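Local coordinates for protein extracellular ligand-binding receptor (Rhodopseudomonas palustris, PDB 3SG0) that probably binds lignin-derived aromatic acids in the periplasm for transport, and holds benzoyl-formic acid in this structure, at residues 247-252 with 265-270; 315-320 with 345-350. All blocks are in the same frame, centred on the assembly; numbering follows the deposited sequence.

Contact 1 of 2, residues 247-252 with 265-270. With 173 (benzoyl-formic acid), chain B.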
ATOM      1  N   HIS A 247      -3.022   7.742  -0.167  1.00  7.54           N
ATOM      2  CA  HIS A 247      -3.584   6.535  -0.759  1.00  7.94           C
ATOM      3  C   HIS A 247      -3.988   5.471   0.263  1.00  7.83           C
ATOM      4  O   HIS A 247      -4.577   4.457  -0.108  1.00  8.69           O
ATOM      5  CB  HIS A 247      -2.670   5.956  -1.845  1.00  8.52           C
ATOM      6  CG  HIS A 247      -1.295   5.581  -1.375  1.00  7.91           C
ATOM      7  ND1 HIS A 247      -0.376   5.003  -2.226  1.00  8.78           N
ATOM      8  CD2 HIS A 247      -0.674   5.699  -0.174  1.00  8.21           C
ATOM      9  CE1 HIS A 247       0.749   4.782  -1.572  1.00  8.24           C
ATOM     10  NE2 HIS A 247       0.598   5.196  -0.325  1.00  8.28           N
ATOM     11  N   GLY A 248      -3.687   5.694   1.542  1.00  8.00           N
ATOM     12  CA  GLY A 248      -4.230   4.855   2.599  1.00  8.59           C
ATOM     13  C   GLY A 248      -5.747   4.940   2.703  1.00  7.82           C
ATOM     14  O   GLY A 248      -6.358   4.079   3.345  1.00  8.68           O
ATOM     15  N   VAL A 249      -6.363   5.946   2.085  1.00  8.04           N
ATOM     16  CA  VAL A 249      -7.808   6.108   2.197  1.00  9.06           C
ATOM     17  C   VAL A 249      -8.574   5.606   0.977  1.00  8.91           C
ATOM     18  O   VAL A 249      -9.794   5.747   0.920  1.00 10.08           O
ATOM     19  CB  VAL A 249      -8.217   7.582   2.488  1.00  9.90           C
ATOM     20  CG1 VAL A 249      -7.387   8.153   3.637  1.00 11.39           C
ATOM     21  CG2 VAL A 249      -8.134   8.463   1.236  1.00 11.59           C
ATOM     22  N   ALA A 250      -7.869   5.005   0.019  1.00  8.88           N
ATOM     23  CA  ALA A 250      -8.417   4.729  -1.310  1.00  8.98           C
ATOM     24  C   ALA A 250      -9.367   3.526  -1.358  1.00  8.44           C
ATOM     25  O   ALA A 250      -9.450   2.826  -2.377  1.00  9.17           O
ATOM     26  CB  ALA A 250      -7.279   4.576  -2.311  1.00  8.54           C
ATOM     27  N   THR A 251     -10.096   3.317  -0.265  1.00  9.35           N
ATOM     28  CA  THR A 251     -11.108   2.275  -0.170  1.00  9.82           C
ATOM     29  C   THR A 251     -12.501   2.888  -0.075  1.00 10.05           C
ATOM     30  O   THR A 251     -12.708   3.897   0.605  1.00 10.22           O
ATOM     31  CB  THR A 251     -10.869   1.355   1.044  1.00  9.97           C
ATOM     32  OG1 THR A 251     -12.050   0.575   1.255  1.00 10.50           O
ATOM     33  CG2 THR A 251     -10.563   2.144   2.325  1.00 10.91           C
ATOM     34  N   GLU A 252     -13.464   2.276  -0.749  1.00  9.94           N
ATOM     35  CA  GLU A 252     -14.841   2.738  -0.644  1.00 11.27           C
ATOM     36  C   GLU A 252     -15.361   2.718   0.803  1.00 11.78           C
ATOM     37  O   GLU A 252     -16.315   3.423   1.124  1.00 12.33           O
ATOM     38  CB  GLU A 252     -15.751   1.961  -1.597  1.00 12.30           C
ATOM     39  CG  GLU A 252     -15.622   2.390  -3.059  1.00 13.20           C
ATOM     40  CD  GLU A 252     -14.300   2.004  -3.714  1.00 11.39           C
ATOM     41  OE1 GLU A 252     -13.668   1.011  -3.285  1.00 11.43           O
ATOM     42  OE2 GLU A 252     -13.898   2.703  -4.670  1.00 12.80           O
ATOM     43  N   ALA A 265     -12.057  15.378  -0.666  1.00 13.17           N
ATOM     44  CA  ALA A 265     -10.699  15.000  -0.286  1.00 12.47           C
ATOM     45  C   ALA A 265      -9.886  14.675  -1.534  1.00 12.61           C
ATOM     46  O   ALA A 265     -10.400  14.062  -2.473  1.00 12.56           O
ATOM     47  CB  ALA A 265     -10.712  13.809   0.658  1.00 12.25           C
ATOM     48  N   ILE A 266      -8.619  15.074  -1.534  1.00 11.16           N
ATOM     49  CA  ILE A 266      -7.711  14.802  -2.636  1.00 11.50           C
ATOM     50  C   ILE A 266      -6.478  14.107  -2.081  1.00 10.06           C
ATOM     51  O   ILE A 266      -6.009  14.442  -0.989  1.00 11.13           O
ATOM     52  CB  ILE A 266      -7.326  16.109  -3.372  1.00 12.02           C
ATOM     53  CG1 ILE A 266      -8.539  16.653  -4.131  1.00 14.20           C
ATOM     54  CG2 ILE A 266      -6.142  15.885  -4.311  1.00 13.67           C
ATOM     55  CD1 ILE A 266      -8.381  18.074  -4.630  1.00 16.50           C
ATOM     56  N   PHE A 267      -5.968  13.133  -2.822  1.00 10.21           N
ATOM     57  CA  PHE A 267      -4.734  12.447  -2.450  1.00  9.86           C
ATOM     58  C   PHE A 267      -3.997  12.000  -3.698  1.00  9.20           C
ATOM     59  O   PHE A 267      -4.602  11.878  -4.770  1.00 10.47           O
ATOM     60  CB  PHE A 267      -5.002  11.245  -1.528  1.00  9.71           C
ATOM     61  CG  PHE A 267      -5.881  10.165  -2.132  1.00  9.24           C
ATOM     62  CD1 PHE A 267      -5.332   9.056  -2.760  1.00  9.62           C
ATOM     63  CD2 PHE A 267      -7.260  10.249  -2.029  1.00 10.32           C
ATOM     64  CE1 PHE A 267      -6.146   8.060  -3.283  1.00  9.64           C
ATOM     65  CE2 PHE A 267      -8.079   9.263  -2.559  1.00 11.15           C
ATOM     66  CZ  PHE A 267      -7.522   8.169  -3.175  1.00 10.77           C
ATOM     67  N   ALA A 268      -2.698  11.771  -3.572  1.00  9.17           N
ATOM     68  CA  ALA A 268      -1.939  11.150  -4.644  1.00  9.61           C
ATOM     69  C   ALA A 268      -2.016   9.639  -4.467  1.00  8.50           C
ATOM     70  O   ALA A 268      -1.725   9.114  -3.386  1.00  9.32           O
ATOM     71  CB  ALA A 268      -0.495  11.624  -4.611  1.00 10.67           C
ATOM     72  N   GLY A 269      -2.415   8.935  -5.518  1.00  8.56           N
ATOM     73  CA  GLY A 269      -2.576   7.501  -5.447  1.00  9.39           C
ATOM     74  C   GLY A 269      -2.325   6.794  -6.761  1.00  8.02           C
ATOM     75  O   GLY A 269      -1.635   7.291  -7.661  1.00  9.61           O
ATOM     76  N   GLU A 270      -2.897   5.600  -6.845  1.00  8.52           N
ATOM     77  CA  GLU A 270      -2.578   4.629  -7.882  1.00  8.75           C
ATOM     78  C   GLU A 270      -3.529   4.665  -9.066  1.00  8.53           C
ATOM     79  O   GLU A 270      -4.684   5.072  -8.944  1.00  8.95           O
ATOM     80  CB  GLU A 270      -2.595   3.212  -7.296  1.00  9.23           C
ATOM     81  CG  GLU A 270      -1.443   2.889  -6.363  1.00  9.22           C
ATOM     82  CD  GLU A 270      -1.553   3.557  -5.005  1.00  8.46           C
ATOM     83  OE1 GLU A 270      -2.576   3.381  -4.305  1.00  9.33           O
ATOM     84  OE2 GLU A 270      -0.576   4.242  -4.639  1.00  9.37           O
TER
HETATM   85  O1B 173 B 384       1.915   1.191   4.896  1.00  9.35           O
HETATM   86  C1  173 B 384       1.032   1.384   5.689  1.00 11.26           C
HETATM   87  O1A 173 B 384       1.231   1.392   7.065  1.00 10.35           O
HETATM   88  C2  173 B 384      -0.315   1.868   5.225  1.00 11.86           C
HETATM   89  O2  173 B 384      -1.101   2.314   6.007  1.00 15.69           O
HETATM   90  C1G 173 B 384      -0.636   1.706   3.772  1.00 11.71           C
HETATM   91  C2D 173 B 384      -0.314   0.383   3.085  1.00 10.89           C
HETATM   92  C2E 173 B 384      -0.608   0.208   1.609  1.00  9.81           C
HETATM   93  C3  173 B 384      -1.211   1.374   0.828  1.00 11.76           C
HETATM   94  C1E 173 B 384      -1.521   2.700   1.548  1.00 11.97           C
HETATM   95  C1D 173 B 384      -1.244   2.879   3.026  1.00 13.63           C
HETATM   96  O   HOH W   1      -0.672   9.348  -0.906  1.00  8.57           O
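H247 meets E270 beside the bound benzoyl-formic acid, in a periplasmic binding protein of the leucine-binding family, where the loop after strand 242-244 lies across strand 266-269. The tight part is polar. ND1 of H247 donates its N-H to OE2 of E270 at 2.5 Å, nearly straight at 169°. OE2 sits in the imidazole plane and receives the N-H through its syn lone pair, although the carboxylate is turned 45° from the ring. E270 gets there because its chain bends at chi2 (74°), bringing the carboxylate back to the ring edge. NE2 of the same ring bonds D143, and two carboxylates on one imidazole would be expected to favour its protonated form. One face of the ring takes the ligand phenyl, with C1E 3.6 Å from CD2 of H247. With an alanine here, E270 and D143 would probably lose their shared partner and the ligand the ring it rests against.

Next to this, F267 makes the apolar half. Its ring has V249 CG2 over one face in a CH-pi contact, 4.2 Å from the centroid, while A250 CB approaches obliquely, 3.7 Å from CZ. Strand 373-378 pairs with the F267 strand, and its I375 also touches F267.

The looser side lies between H247 and A268, where the backbones do not bond directly and a water bridges them, even though the contact as a whole is buried. That water accepts from N of H247 at 2.9 Å and donates to O of A268 at 2.7 Å.

Contact 2 of 2, residues 315-320 with 345-350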
HETATM    1  N   MSE A 315       1.304 -11.115  -6.578  1.00  7.90           N
HETATM    2  CA  MSE A 315       1.257 -12.417  -7.232  1.00  7.64           C
HETATM    3  C   MSE A 315       1.484 -12.342  -8.731  1.00  7.89           C
HETATM    4  O   MSE A 315       1.961 -13.310  -9.316  1.00  9.14           O
HETATM    5  CB  MSE A 315      -0.035 -13.162  -6.895  1.00  9.64           C
HETATM    6  CG  MSE A 315       0.039 -13.839  -5.533  1.00 10.92           C
HETATM    7 SE   MSE A 315       1.544 -15.114  -5.316  0.65 11.53          SE
HETATM    8  CE  MSE A 315       1.235 -16.271  -6.839  1.00 15.30           C
ATOM      9  N   THR A 316       1.172 -11.217  -9.371  1.00  8.46           N
ATOM     10  CA  THR A 316       1.524 -11.067 -10.784  1.00  9.25           C
ATOM     11  C   THR A 316       3.037 -11.184 -10.950  1.00  9.17           C
ATOM     12  O   THR A 316       3.533 -11.910 -11.820  1.00  8.85           O
ATOM     13  CB  THR A 316       1.028  -9.733 -11.347  1.00  9.34           C
ATOM     14  OG1 THR A 316      -0.404  -9.711 -11.278  1.00 10.82           O
ATOM     15  CG2 THR A 316       1.483  -9.545 -12.793  1.00 11.18           C
ATOM     16  N   LEU A 317       3.782 -10.482 -10.102  1.00  8.57           N
ATOM     17  CA  LEU A 317       5.235 -10.561 -10.163  1.00  8.30           C
ATOM     18  C   LEU A 317       5.739 -11.972  -9.879  1.00  8.47           C
ATOM     19  O   LEU A 317       6.634 -12.472 -10.565  1.00  8.80           O
ATOM     20  CB  LEU A 317       5.876  -9.586  -9.176  1.00  8.85           C
ATOM     21  CG  LEU A 317       5.743  -8.107  -9.526  1.00  8.37           C
ATOM     22  CD1 LEU A 317       6.215  -7.251  -8.370  1.00 10.82           C
ATOM     23  CD2 LEU A 317       6.529  -7.770 -10.779  1.00 12.37           C
ATOM     24  N   VAL A 318       5.194 -12.611  -8.856  1.00  7.81           N
ATOM     25  CA  VAL A 318       5.633 -13.954  -8.502  1.00  8.40           C
ATOM     26  C   VAL A 318       5.314 -14.936  -9.628  1.00  8.75           C
ATOM     27  O   VAL A 318       6.163 -15.739 -10.034  1.00  9.42           O
ATOM     28  CB  VAL A 318       4.992 -14.406  -7.183  1.00  8.30           C
ATOM     29  CG1 VAL A 318       5.289 -15.859  -6.905  1.00 10.61           C
ATOM     30  CG2 VAL A 318       5.498 -13.541  -6.039  1.00 10.04           C
ATOM     31  N   GLU A 319       4.088 -14.875 -10.129  1.00  9.16           N
ATOM     32  CA  GLU A 319       3.665 -15.746 -11.214  1.00  9.42           C
ATOM     33  C   GLU A 319       4.553 -15.573 -12.438  1.00  9.21           C
ATOM     34  O   GLU A 319       4.887 -16.555 -13.111  1.00 10.20           O
ATOM     35  CB  GLU A 319       2.199 -15.471 -11.567  1.00 10.98           C
ATOM     36  CG  GLU A 319       1.631 -16.331 -12.677  1.00 14.48           C
ATOM     37  CD  GLU A 319       0.143 -16.098 -12.879  1.00 18.44           C
ATOM     38  OE1 GLU A 319      -0.303 -14.941 -12.724  1.00 22.19           O
ATOM     39  OE2 GLU A 319      -0.581 -17.068 -13.187  1.00 20.69           O
ATOM     40  N   ASN A 320       4.935 -14.337 -12.739  1.00  9.76           N
ATOM     41  CA  ASN A 320       5.781 -14.070 -13.891  1.00 10.61           C
ATOM     42  C   ASN A 320       7.171 -14.640 -13.721  1.00 10.56           C
ATOM     43  O   ASN A 320       7.817 -14.967 -14.715  1.00 12.72           O
ATOM     44  CB  ASN A 320       5.865 -12.572 -14.179  1.00 10.92           C
ATOM     45  CG  ASN A 320       4.588 -12.026 -14.788  1.00 12.14           C
ATOM     46  OD1 ASN A 320       3.695 -12.781 -15.181  1.00 13.99           O
ATOM     47  ND2 ASN A 320       4.496 -10.710 -14.875  1.00 12.13           N
ATOM     48  N   GLU A 345      13.677  -9.211  -9.842  1.00  9.63           N
ATOM     49  CA  GLU A 345      14.575  -8.078  -9.980  1.00 10.56           C
ATOM     50  C   GLU A 345      14.758  -7.642 -11.430  1.00 10.67           C
ATOM     51  O   GLU A 345      15.196  -6.520 -11.682  1.00 11.92           O
ATOM     52  CB  GLU A 345      15.925  -8.483  -9.380  1.00 12.59           C
ATOM     53  CG  GLU A 345      16.909  -7.383  -9.126  1.00 14.05           C
ATOM     54  CD  GLU A 345      17.960  -7.839  -8.141  1.00 12.03           C
ATOM     55  OE1 GLU A 345      17.898  -7.384  -6.987  1.00 10.78           O
ATOM     56  OE2 GLU A 345      18.837  -8.662  -8.510  1.00 13.47           O
ATOM     57  N   LYS A 346      14.427  -8.533 -12.362  1.00 10.60           N
ATOM     58  CA  LYS A 346      14.590  -8.290 -13.798  1.00 12.37           C
ATOM     59  C   LYS A 346      13.297  -7.845 -14.472  1.00 13.48           C
ATOM     60  O   LYS A 346      13.282  -7.591 -15.679  1.00 14.60           O
ATOM     61  CB  LYS A 346      15.080  -9.558 -14.493  1.00 13.95           C
ATOM     62  CG  LYS A 346      16.392 -10.099 -13.966  1.00 15.01           C
ATOM     63  CD  LYS A 346      16.717 -11.429 -14.628  1.00 19.98           C
ATOM     64  CE  LYS A 346      17.889 -12.115 -13.960  1.00 27.17           C
ATOM     65  NZ  LYS A 346      18.169 -13.428 -14.606  1.00 30.30           N
ATOM     66  N   SER A 347      12.209  -7.763 -13.713  1.00 10.98           N
ATOM     67  CA  SER A 347      10.909  -7.401 -14.282  1.00 11.25           C
ATOM     68  C   SER A 347      10.923  -5.981 -14.841  1.00 10.71           C
ATOM     69  O   SER A 347      11.331  -5.051 -14.157  1.00 12.10           O
ATOM     70  CB  SER A 347       9.822  -7.555 -13.218  1.00 11.36           C
ATOM     71  OG  SER A 347       8.540  -7.256 -13.745  1.00 10.80           O
ATOM     72  N   LYS A 348      10.458  -5.820 -16.080  1.00 12.39           N
ATOM     73  CA  LYS A 348      10.511  -4.534 -16.775  1.00 12.81           C
ATOM     74  C   LYS A 348       9.208  -4.209 -17.491  1.00 12.10           C
ATOM     75  O   LYS A 348       8.491  -5.108 -17.935  1.00 13.14           O
ATOM     76  CB  LYS A 348      11.636  -4.524 -17.826  1.00 15.90           C
ATOM     77  CG  LYS A 348      13.026  -4.868 -17.317  1.00 19.18           C
ATOM     78  CD  LYS A 348      13.583  -3.800 -16.391  1.00 25.00           C
ATOM     79  CE  LYS A 348      15.046  -4.080 -16.064  1.00 29.98           C
ATOM     80  NZ  LYS A 348      15.634  -3.026 -15.192  1.00 30.49           N
ATOM     81  N   ASP A 349       8.918  -2.915 -17.591  1.00 12.44           N
ATOM     82  CA  ASP A 349       7.818  -2.406 -18.403  0.51 14.64           C
ATOM     83  C   ASP A 349       6.505  -3.135 -18.133  1.00 14.52           C
ATOM     84  O   ASP A 349       5.776  -3.499 -19.060  1.00 16.81           O
ATOM     85  CB  ASP A 349       8.178  -2.498 -19.890  0.51 19.23           C
ATOM     86  CG  ASP A 349       7.273  -1.656 -20.761  0.51 26.79           C
ATOM     87  OD1 ASP A 349       6.824  -0.590 -20.293  0.51 24.06           O
ATOM     88  OD2 ASP A 349       7.011  -2.059 -21.914  0.51 31.64           O
ATOM     89  N   LEU A 350       6.195  -3.328 -16.858  1.00 11.84           N
ATOM     90  CA  LEU A 350       5.008  -4.085 -16.481  1.00 11.99           C
ATOM     91  C   LEU A 350       3.923  -3.181 -15.930  1.00 10.75           C
ATOM     92  O   LEU A 350       4.109  -2.547 -14.890  1.00 10.44           O
ATOM     93  CB  LEU A 350       5.384  -5.140 -15.442  1.00 13.74           C
ATOM     94  CG  LEU A 350       4.244  -6.029 -14.943  1.00 15.21           C
ATOM     95  CD1 LEU A 350       3.637  -6.856 -16.071  1.00 19.23           C
ATOM     96  CD2 LEU A 350       4.730  -6.922 -13.809  1.00 16.69           C
TER
HETATM   97  O   HOH W   2       7.153  -9.543 -14.006  1.00 11.84           O
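L317 and L350 touch methyl to methyl, CD2 to CD2 at 3.6 Å, where helix 306-328 of this periplasmic binding protein meets the loop that follows helix 334-344. The two side chains meet at a slant, and in L350 CG stands anti to the backbone N (chi1 -180°), a rotamer that brings CD2 to the helix. The same CD2 of L350 also faces CG2 of T316 at 4.3 Å and lies 3.9 Å from ND2 of N320, so one methyl rests among three side chains on a single side of the helix. S347 adds its hydroxyl, with OG 3.6 Å from CD2 of L317.

No direct hydrogen bond joins the two segments; a water does that job at the more exposed edge, beside N320.

Further out, several of these residues have partners of their own. L317 also packs on M117 of strand 116-118, in the six-stranded sheet, and on M359 in a loop. The OG1 of T316 bonds back to O of W312 along its own helix. On the loop side S347 pairs through its backbone with M359, while D349 and L350 both face S357 in a G1 beta bulge. T316 and E319 belong to a site that binds 3-hydroxypyruvate in a crystal structure of this protein, though that ligand is absent here.

In the water bridge, ND2 of N320 donates to the water at 3.0 Å, and OG of S347 lies 2.7 Å from it.

In the fold
Contact 1 comes first along the chain and closes before contact 2 opens; their centres lie 25 Å apart, with nearest atoms about 12 Å from each other. Contact 1 joins the loop after 242-244, an outer strand of the four-stranded parallel sheet, to strand 266-269 of the three-stranded antiparallel sheet, and faces the ligand cleft. Contact 2 sits nearer the surface, on the lobe of the six-stranded mixed sheet. Helix 306-328 relates them: its start, I306 and F307, touches residues of contact 1, and its middle carries 315-320 onto strands 92-94 and 116-118. The helix thus appears to span from the pocket side of one lobe to the sheet of the other, consistent with the two-lobed design of this family.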